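PDB 4NNZ: probable zinc protease from Pseudomonas aeruginosa, which is one subunit of a heterodimeric zinc protease of the M16 peptidase family and probably takes part in metal-dependent peptide hydrolysis. Local coordinates for residues 233-238 with 417-422; 28-33 with 366-371. One frame throughout, in Å; residues are numbered along the deposited sequence.

How the contacts relate
Contact 1 and contact 2 lie on opposite sides of the chain's centre, with their own centres 40 Å apart and their nearest atoms about 31 Å apart. Along the chain the segments alternate: 28-33, 233-238, 366-371, 417-422. They use different sheets. Contact 1 pairs two strands of the five-stranded mixed sheet, whereas contact 2 lays the start of helix 367-379 on strand 28-35 of the six-stranded one. The late part of the chain therefore serves both sheets: helix 367-379 reaches back to the six-stranded sheet, and strand 415-422 then enters the five-stranded one. Helix 367-379, from late in the chain, thus packs on the sheet built from early strands and ties the two sheet regions together.

Contact 1: 233-238 with 417-422; sequences ERRLKL and LAQVLP
Leu236 spends both of its backbone polar atoms on the strand 417-422: its N donates to Leu417 O at 2.7 Å and its O takes the N-H of Gln419. Leu238 repeats the pattern two residues on, its N bonding to Gln419 O and its O receiving Leu421 N in a nearly straight bond (175° at the hydrogen). With Leu417 N on Arg234 O at 2.9 Å, five bonds hold the pair, and Leu417 and Gln419 are each gripped at both N and O. The buried guanidinium of Arg234 turns away from strand 417-422, with NH1 on Gly232 O and NH2 on Asn252 OD1. This is regular parallel pairing at one side of the mixed sheet of this M16 peptidase. Strand 415-422 is bonded on its other side to 246-253, through Ala418 and Val420, while 233-238 pairs antiparallel with a strand of the second subunit, so the sheet continues across the interface.

On one face Arg235 and Leu417 run side by side, and Leu417 CD2 lies over one face of the guanidinium, 3.8 Å from Arg235 NH2. Glu329 meets the charge with a salt bridge to NH1. Next along, Gln419 NE2 is hydrogen-bonded to Glu326 OE2, and Gln419 OE1 comes 3.9 Å from Lys237 CE. With CG anti to the backbone N (chi1 -151°), Lys237 brings CG 4.1 Å from Leu421 CD1. On the other face Leu236 CB meets Ala418 CB at 3.7 Å, and Leu236 also packs on Ala151 of helix 140-152.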
ATOM      1  N   GLU A 233      -8.522 -11.459   9.848  1.00 40.90           N
ATOM      2  CA  GLU A 233      -8.624 -10.824  11.130  1.00 41.63           C
ATOM      3  C   GLU A 233      -7.284 -10.264  11.463  1.00 39.01           C
ATOM      4  O   GLU A 233      -6.353 -10.988  11.569  1.00 39.76           O
ATOM      5  CB  GLU A 233      -8.974 -11.888  12.155  1.00 47.55           C
ATOM      6  CG  GLU A 233      -9.803 -11.469  13.355  1.00 52.91           C
ATOM      7  CD  GLU A 233     -10.290 -12.655  14.188  1.00 56.85           C
ATOM      8  OE1 GLU A 233     -10.334 -13.774  13.688  1.00 51.73           O
ATOM      9  OE2 GLU A 233     -10.651 -12.480  15.353  1.00 55.95           O
ATOM     10  N   ARG A 234      -7.186  -8.957  11.613  1.00 38.13           N
ATOM     11  CA  ARG A 234      -5.938  -8.314  11.957  1.00 37.62           C
ATOM     12  C   ARG A 234      -6.068  -7.674  13.303  1.00 36.87           C
ATOM     13  O   ARG A 234      -6.927  -6.911  13.497  1.00 39.25           O
ATOM     14  CB  ARG A 234      -5.592  -7.212  10.963  1.00 37.79           C
ATOM     15  CG  ARG A 234      -5.497  -7.610   9.518  1.00 35.68           C
ATOM     16  CD  ARG A 234      -6.854  -7.756   8.913  1.00 35.02           C
ATOM     17  NE  ARG A 234      -7.179  -6.613   8.119  1.00 35.57           N
ATOM     18  CZ  ARG A 234      -8.374  -6.353   7.664  1.00 34.74           C
ATOM     19  NH1 ARG A 234      -9.370  -7.152   7.910  1.00 34.32           N
ATOM     20  NH2 ARG A 234      -8.551  -5.308   6.938  1.00 36.27           N
ATOM     21  N   ARG A 235      -5.183  -7.988  14.220  1.00 37.40           N
ATOM     22  CA  ARG A 235      -5.170  -7.367  15.512  1.00 37.24           C
ATOM     23  C   ARG A 235      -3.879  -6.598  15.721  1.00 36.10           C
ATOM     24  O   ARG A 235      -2.847  -7.111  15.472  1.00 33.94           O
ATOM     25  CB  ARG A 235      -5.361  -8.431  16.572  1.00 37.11           C
ATOM     26  CG  ARG A 235      -6.487  -9.358  16.231  1.00 39.70           C
ATOM     27  CD  ARG A 235      -6.741 -10.404  17.271  1.00 40.30           C
ATOM     28  NE  ARG A 235      -6.928  -9.805  18.555  1.00 45.19           N
ATOM     29  CZ  ARG A 235      -8.093  -9.532  19.098  1.00 45.67           C
ATOM     30  NH1 ARG A 235      -9.216  -9.820  18.478  1.00 41.65           N
ATOM     31  NH2 ARG A 235      -8.102  -8.959  20.268  1.00 45.38           N
ATOM     32  N   LEU A 236      -3.960  -5.349  16.170  1.00 37.98           N
ATOM     33  CA  LEU A 236      -2.788  -4.500  16.401  1.00 36.78           C
ATOM     34  C   LEU A 236      -2.626  -4.127  17.838  1.00 36.10           C
ATOM     35  O   LEU A 236      -3.570  -3.929  18.512  1.00 35.08           O
ATOM     36  CB  LEU A 236      -2.878  -3.207  15.643  1.00 37.91           C
ATOM     37  CG  LEU A 236      -2.289  -3.183  14.279  1.00 40.07           C
ATOM     38  CD1 LEU A 236      -3.206  -3.992  13.419  1.00 43.68           C
ATOM     39  CD2 LEU A 236      -2.244  -1.764  13.805  1.00 41.82           C
ATOM     40  N   LYS A 237      -1.399  -4.066  18.299  1.00 38.47           N
ATOM     41  CA  LYS A 237      -1.103  -3.564  19.604  1.00 39.80           C
ATOM     42  C   LYS A 237      -0.092  -2.470  19.495  1.00 41.62           C
ATOM     43  O   LYS A 237       0.960  -2.688  19.001  1.00 42.97           O
ATOM     44  CB  LYS A 237      -0.534  -4.663  20.457  1.00 46.10           C
ATOM     45  CG  LYS A 237      -0.832  -4.465  21.916  1.00 48.58           C
ATOM     46  CD  LYS A 237      -0.222  -5.538  22.761  1.00 51.24           C
ATOM     47  CE  LYS A 237      -1.188  -6.674  22.905  1.00 57.27           C
ATOM     48  NZ  LYS A 237      -1.149  -7.305  24.248  1.00 62.31           N
ATOM     49  N   LEU A 238      -0.432  -1.281  19.944  1.00 43.43           N
ATOM     50  CA  LEU A 238       0.459  -0.158  19.878  1.00 40.35           C
ATOM     51  C   LEU A 238       0.628   0.514  21.202  1.00 40.37           C
ATOM     52  O   LEU A 238      -0.319   0.808  21.854  1.00 36.15           O
ATOM     53  CB  LEU A 238      -0.077   0.866  18.929  1.00 41.23           C
ATOM     54  CG  LEU A 238      -0.195   0.468  17.494  1.00 46.00           C
ATOM     55  CD1 LEU A 238      -1.350   1.206  16.865  1.00 43.93           C
ATOM     56  CD2 LEU A 238       1.110   0.818  16.829  1.00 48.54           C
ATOM     57  N   LEU A 417      -8.688  -4.727  14.371  1.00 36.85           N
ATOM     58  CA  LEU A 417      -8.838  -4.261  15.716  1.00 37.77           C
ATOM     59  C   LEU A 417      -7.503  -3.822  16.264  1.00 38.27           C
ATOM     60  O   LEU A 417      -6.550  -4.513  16.135  1.00 38.32           O
ATOM     61  CB  LEU A 417      -9.411  -5.363  16.582  1.00 37.18           C
ATOM     62  CG  LEU A 417      -9.428  -5.124  18.069  1.00 36.13           C
ATOM     63  CD1 LEU A 417     -10.537  -5.880  18.715  1.00 39.17           C
ATOM     64  CD2 LEU A 417      -8.116  -5.481  18.692  1.00 38.57           C
ATOM     65  N   ALA A 418      -7.446  -2.656  16.874  1.00 37.14           N
ATOM     66  CA  ALA A 418      -6.215  -2.186  17.460  1.00 37.32           C
ATOM     67  C   ALA A 418      -6.315  -1.761  18.905  1.00 36.12           C
ATOM     68  O   ALA A 418      -7.186  -1.048  19.241  1.00 38.10           O
ATOM     69  CB  ALA A 418      -5.663  -1.063  16.642  1.00 38.95           C
ATOM     70  N   GLN A 419      -5.378  -2.174  19.738  1.00 36.06           N
ATOM     71  CA  GLN A 419      -5.320  -1.736  21.108  1.00 35.21           C
ATOM     72  C   GLN A 419      -4.286  -0.660  21.212  1.00 34.78           C
ATOM     73  O   GLN A 419      -3.174  -0.847  20.826  1.00 35.29           O
ATOM     74  CB  GLN A 419      -4.962  -2.890  22.033  1.00 37.80           C
ATOM     75  CG  GLN A 419      -5.812  -4.118  21.807  1.00 42.34           C
ATOM     76  CD  GLN A 419      -5.801  -5.135  22.921  1.00 42.39           C
ATOM     77  OE1 GLN A 419      -4.821  -5.360  23.580  1.00 44.96           O
ATOM     78  NE2 GLN A 419      -6.907  -5.783  23.096  1.00 49.19           N
ATOM     79  N   VAL A 420      -4.678   0.486  21.712  1.00 34.66           N
ATOM     80  CA  VAL A 420      -3.735   1.536  21.879  1.00 34.87           C
ATOM     81  C   VAL A 420      -3.442   1.664  23.332  1.00 34.49           C
ATOM     82  O   VAL A 420      -4.292   1.976  24.095  1.00 36.13           O
ATOM     83  CB  VAL A 420      -4.288   2.848  21.377  1.00 39.08           C
ATOM     84  CG1 VAL A 420      -3.213   3.889  21.354  1.00 41.53           C
ATOM     85  CG2 VAL A 420      -4.890   2.678  20.015  1.00 40.36           C
ATOM     86  N   LEU A 421      -2.222   1.386  23.703  1.00 34.88           N
ATOM     87  CA  LEU A 421      -1.901   1.301  25.084  1.00 37.31           C
ATOM     88  C   LEU A 421      -0.905   2.292  25.544  1.00 38.67           C
ATOM     89  O   LEU A 421      -0.046   2.695  24.828  1.00 35.34           O
ATOM     90  CB  LEU A 421      -1.419  -0.084  25.429  1.00 40.46           C
ATOM     91  CG  LEU A 421      -2.474  -1.148  25.304  1.00 39.82           C
ATOM     92  CD1 LEU A 421      -1.810  -2.484  25.410  1.00 42.72           C
ATOM     93  CD2 LEU A 421      -3.486  -1.003  26.389  1.00 40.33           C
ATOM     94  N   PRO A 422      -0.996   2.646  26.805  1.00 44.41           N
ATOM     95  CA  PRO A 422      -0.064   3.578  27.403  1.00 46.05           C
ATOM     96  C   PRO A 422       1.240   2.945  27.676  1.00 45.86           C
ATOM     97  O   PRO A 422       1.264   1.850  28.128  1.00 47.65           O
ATOM     98  CB  PRO A 422      -0.714   3.916  28.724  1.00 46.75           C
ATOM     99  CG  PRO A 422      -1.797   2.959  28.908  1.00 48.07           C
ATOM    100  CD  PRO A 422      -2.242   2.587  27.561  1.00 45.52           C
TER

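Contact 2: 28-33 with 366-371; sequences VVVSQL and SIAAQA
Ile367, Ala368 and Ala371 rest on Val28, Val30 and Gln32, so the first turn of helix 367-379 packs against one face of a beta-sheet. It is the helix-on-sheet layering of the M16 peptidase fold, here with a helix from late in the chain on an early strand, 26° off its direction and with the short axes 8.5 Å apart. The small alanines allow that close approach. Val29 and Ser31 point to the opposite face, where helix 100-112 covers them.

The apolar part of the contact is made by methyl groups. Ile367 has CG1 between its backbone N and carbonyl carbon (chi1 57°), and the extended chi2 then carries CD1 out to the strand, where it lies 4.0 Å from Val28 CG2 and 4.2 Å from Val30 CB. Val30 also faces Ala368 and Ala371. Its modelled CG1 comes to 3.4 Å from Ala371 CB, tight for two methyls; with chi1 near an eclipsed 120° the exact placing of the two branches is doubtful. Ile367 and Ala371 also touch Val195 of strand 190-196, the neighbour of 28-35 in the sheet, so the helix covers two strands at once.

The polar part belongs to the buried amide of Gln32. Its OE1 accepts a hydrogen bond from Trp34 NE1, while NE2 makes a weak one to Ser372 OG in the same helix; that hydroxyl is also hydrogen-bonded to Ala368 O. These partners at its two ends help to set the rotation of the amide. One side of the group is then covered by the methyl of Ala371, whose CB stands above the amide plane, 3.5 Å from Gln32 CD and 3.3 Å from NE2.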
ATOM      1  N   VAL A  28     -24.267  37.044  -0.833  1.00 72.04           N
ATOM      2  CA  VAL A  28     -22.974  36.389  -0.737  1.00 62.84           C
ATOM      3  C   VAL A  28     -22.939  35.207  -1.651  1.00 59.60           C
ATOM      4  O   VAL A  28     -23.945  34.601  -1.905  1.00 55.48           O
ATOM      5  CB  VAL A  28     -22.745  35.849   0.659  1.00 59.88           C
ATOM      6  CG1 VAL A  28     -22.384  36.961   1.590  1.00 60.80           C
ATOM      7  CG2 VAL A  28     -23.989  35.177   1.156  1.00 56.98           C
ATOM      8  N   VAL A  29     -21.766  34.867  -2.142  1.00 58.60           N
ATOM      9  CA  VAL A  29     -21.634  33.686  -2.964  1.00 58.47           C
ATOM     10  C   VAL A  29     -20.463  32.816  -2.557  1.00 51.66           C
ATOM     11  O   VAL A  29     -19.443  33.302  -2.167  1.00 51.20           O
ATOM     12  CB  VAL A  29     -21.523  34.040  -4.445  1.00 59.05           C
ATOM     13  CG1 VAL A  29     -20.175  34.639  -4.735  1.00 58.03           C
ATOM     14  CG2 VAL A  29     -21.718  32.805  -5.272  1.00 59.31           C
ATOM     15  N   VAL A  30     -20.617  31.520  -2.702  1.00 45.46           N
ATOM     16  CA  VAL A  30     -19.579  30.589  -2.343  1.00 44.30           C
ATOM     17  C   VAL A  30     -19.012  29.974  -3.611  1.00 41.37           C
ATOM     18  O   VAL A  30     -19.735  29.533  -4.445  1.00 38.00           O
ATOM     19  CB  VAL A  30     -20.111  29.566  -1.298  1.00 43.22           C
ATOM     20  CG1 VAL A  30     -20.057  28.120  -1.729  1.00 43.67           C
ATOM     21  CG2 VAL A  30     -19.397  29.728  -0.002  1.00 45.50           C
ATOM     22  N   SER A  31     -17.708  29.956  -3.733  1.00 40.33           N
ATOM     23  CA  SER A  31     -17.093  29.348  -4.874  1.00 44.15           C
ATOM     24  C   SER A  31     -16.116  28.307  -4.432  1.00 43.10           C
ATOM     25  O   SER A  31     -15.209  28.618  -3.730  1.00 41.00           O
ATOM     26  CB  SER A  31     -16.357  30.414  -5.655  1.00 48.85           C
ATOM     27  OG  SER A  31     -16.137  30.022  -6.979  1.00 56.04           O
ATOM     28  N   GLN A  32     -16.271  27.057  -4.827  1.00 40.55           N
ATOM     29  CA  GLN A  32     -15.307  26.057  -4.408  1.00 38.32           C
ATOM     30  C   GLN A  32     -14.667  25.356  -5.561  1.00 39.84           C
ATOM     31  O   GLN A  32     -15.347  25.079  -6.508  1.00 40.63           O
ATOM     32  CB  GLN A  32     -15.972  25.010  -3.579  1.00 38.77           C
ATOM     33  CG  GLN A  32     -17.119  25.479  -2.768  1.00 40.68           C
ATOM     34  CD  GLN A  32     -17.414  24.516  -1.674  1.00 37.97           C
ATOM     35  OE1 GLN A  32     -17.160  23.355  -1.801  1.00 35.33           O
ATOM     36  NE2 GLN A  32     -17.931  25.005  -0.593  1.00 40.32           N
ATOM     37  N   LEU A  33     -13.378  25.023  -5.500  1.00 35.76           N
ATOM     38  CA  LEU A  33     -12.967  24.217  -6.648  1.00 34.99           C
ATOM     39  C   LEU A  33     -12.518  22.816  -6.274  1.00 37.59           C
ATOM     40  O   LEU A  33     -11.644  22.700  -5.491  1.00 40.25           O
ATOM     41  CB  LEU A  33     -11.899  24.923  -7.435  1.00 38.28           C
ATOM     42  CG  LEU A  33     -11.433  24.313  -8.740  1.00 42.02           C
ATOM     43  CD1 LEU A  33     -12.547  23.599  -9.446  1.00 42.37           C
ATOM     44  CD2 LEU A  33     -10.895  25.372  -9.645  1.00 43.42           C
ATOM     45  N   SER A 366     -27.204  26.955   4.649  1.00 56.29           N
ATOM     46  CA  SER A 366     -25.780  27.187   4.575  1.00 53.16           C
ATOM     47  C   SER A 366     -25.323  26.872   3.188  1.00 50.99           C
ATOM     48  O   SER A 366     -25.194  25.752   2.811  1.00 49.58           O
ATOM     49  CB  SER A 366     -25.004  26.363   5.556  1.00 51.98           C
ATOM     50  OG  SER A 366     -23.663  26.753   5.531  1.00 50.99           O
ATOM     51  N   ILE A 367     -25.083  27.908   2.433  1.00 52.77           N
ATOM     52  CA  ILE A 367     -24.699  27.765   1.079  1.00 54.16           C
ATOM     53  C   ILE A 367     -23.368  27.036   0.979  1.00 51.75           C
ATOM     54  O   ILE A 367     -23.124  26.358   0.029  1.00 47.76           O
ATOM     55  CB  ILE A 367     -24.717  29.113   0.356  1.00 51.89           C
ATOM     56  CG1 ILE A 367     -23.819  30.098   1.053  1.00 53.42           C
ATOM     57  CG2 ILE A 367     -26.114  29.654   0.337  1.00 50.38           C
ATOM     58  CD1 ILE A 367     -23.568  31.333   0.250  1.00 55.95           C
ATOM     59  N   ALA A 368     -22.516  27.204   1.972  1.00 49.46           N
ATOM     60  CA  ALA A 368     -21.254  26.509   2.001  1.00 53.70           C
ATOM     61  C   ALA A 368     -21.378  25.011   2.103  1.00 51.26           C
ATOM     62  O   ALA A 368     -20.662  24.305   1.468  1.00 53.29           O
ATOM     63  CB  ALA A 368     -20.392  27.033   3.113  1.00 54.34           C
ATOM     64  N   ALA A 369     -22.267  24.537   2.938  1.00 49.34           N
ATOM     65  CA  ALA A 369     -22.506  23.129   3.056  1.00 49.37           C
ATOM     66  C   ALA A 369     -23.076  22.523   1.805  1.00 52.05           C
ATOM     67  O   ALA A 369     -22.729  21.427   1.452  1.00 59.29           O
ATOM     68  CB  ALA A 369     -23.390  22.835   4.242  1.00 48.49           C
ATOM     69  N   GLN A 370     -23.988  23.214   1.160  1.00 50.94           N
ATOM     70  CA  GLN A 370     -24.578  22.696  -0.038  1.00 48.89           C
ATOM     71  C   GLN A 370     -23.524  22.591  -1.072  1.00 43.36           C
ATOM     72  O   GLN A 370     -23.494  21.660  -1.809  1.00 47.56           O
ATOM     73  CB  GLN A 370     -25.692  23.586  -0.541  1.00 50.75           C
ATOM     74  CG  GLN A 370     -26.877  23.684   0.371  1.00 52.70           C
ATOM     75  CD  GLN A 370     -27.832  24.762  -0.048  1.00 55.51           C
ATOM     76  OE1 GLN A 370     -28.705  24.550  -0.866  1.00 59.74           O
ATOM     77  NE2 GLN A 370     -27.677  25.916   0.518  1.00 55.12           N
ATOM     78  N   ALA A 371     -22.662  23.571  -1.131  1.00 40.60           N
ATOM     79  CA  ALA A 371     -21.573  23.555  -2.073  1.00 40.74           C
ATOM     80  C   ALA A 371     -20.600  22.420  -1.845  1.00 39.61           C
ATOM     81  O   ALA A 371     -20.170  21.806  -2.764  1.00 38.66           O
ATOM     82  CB  ALA A 371     -20.865  24.880  -2.079  1.00 35.73           C
TER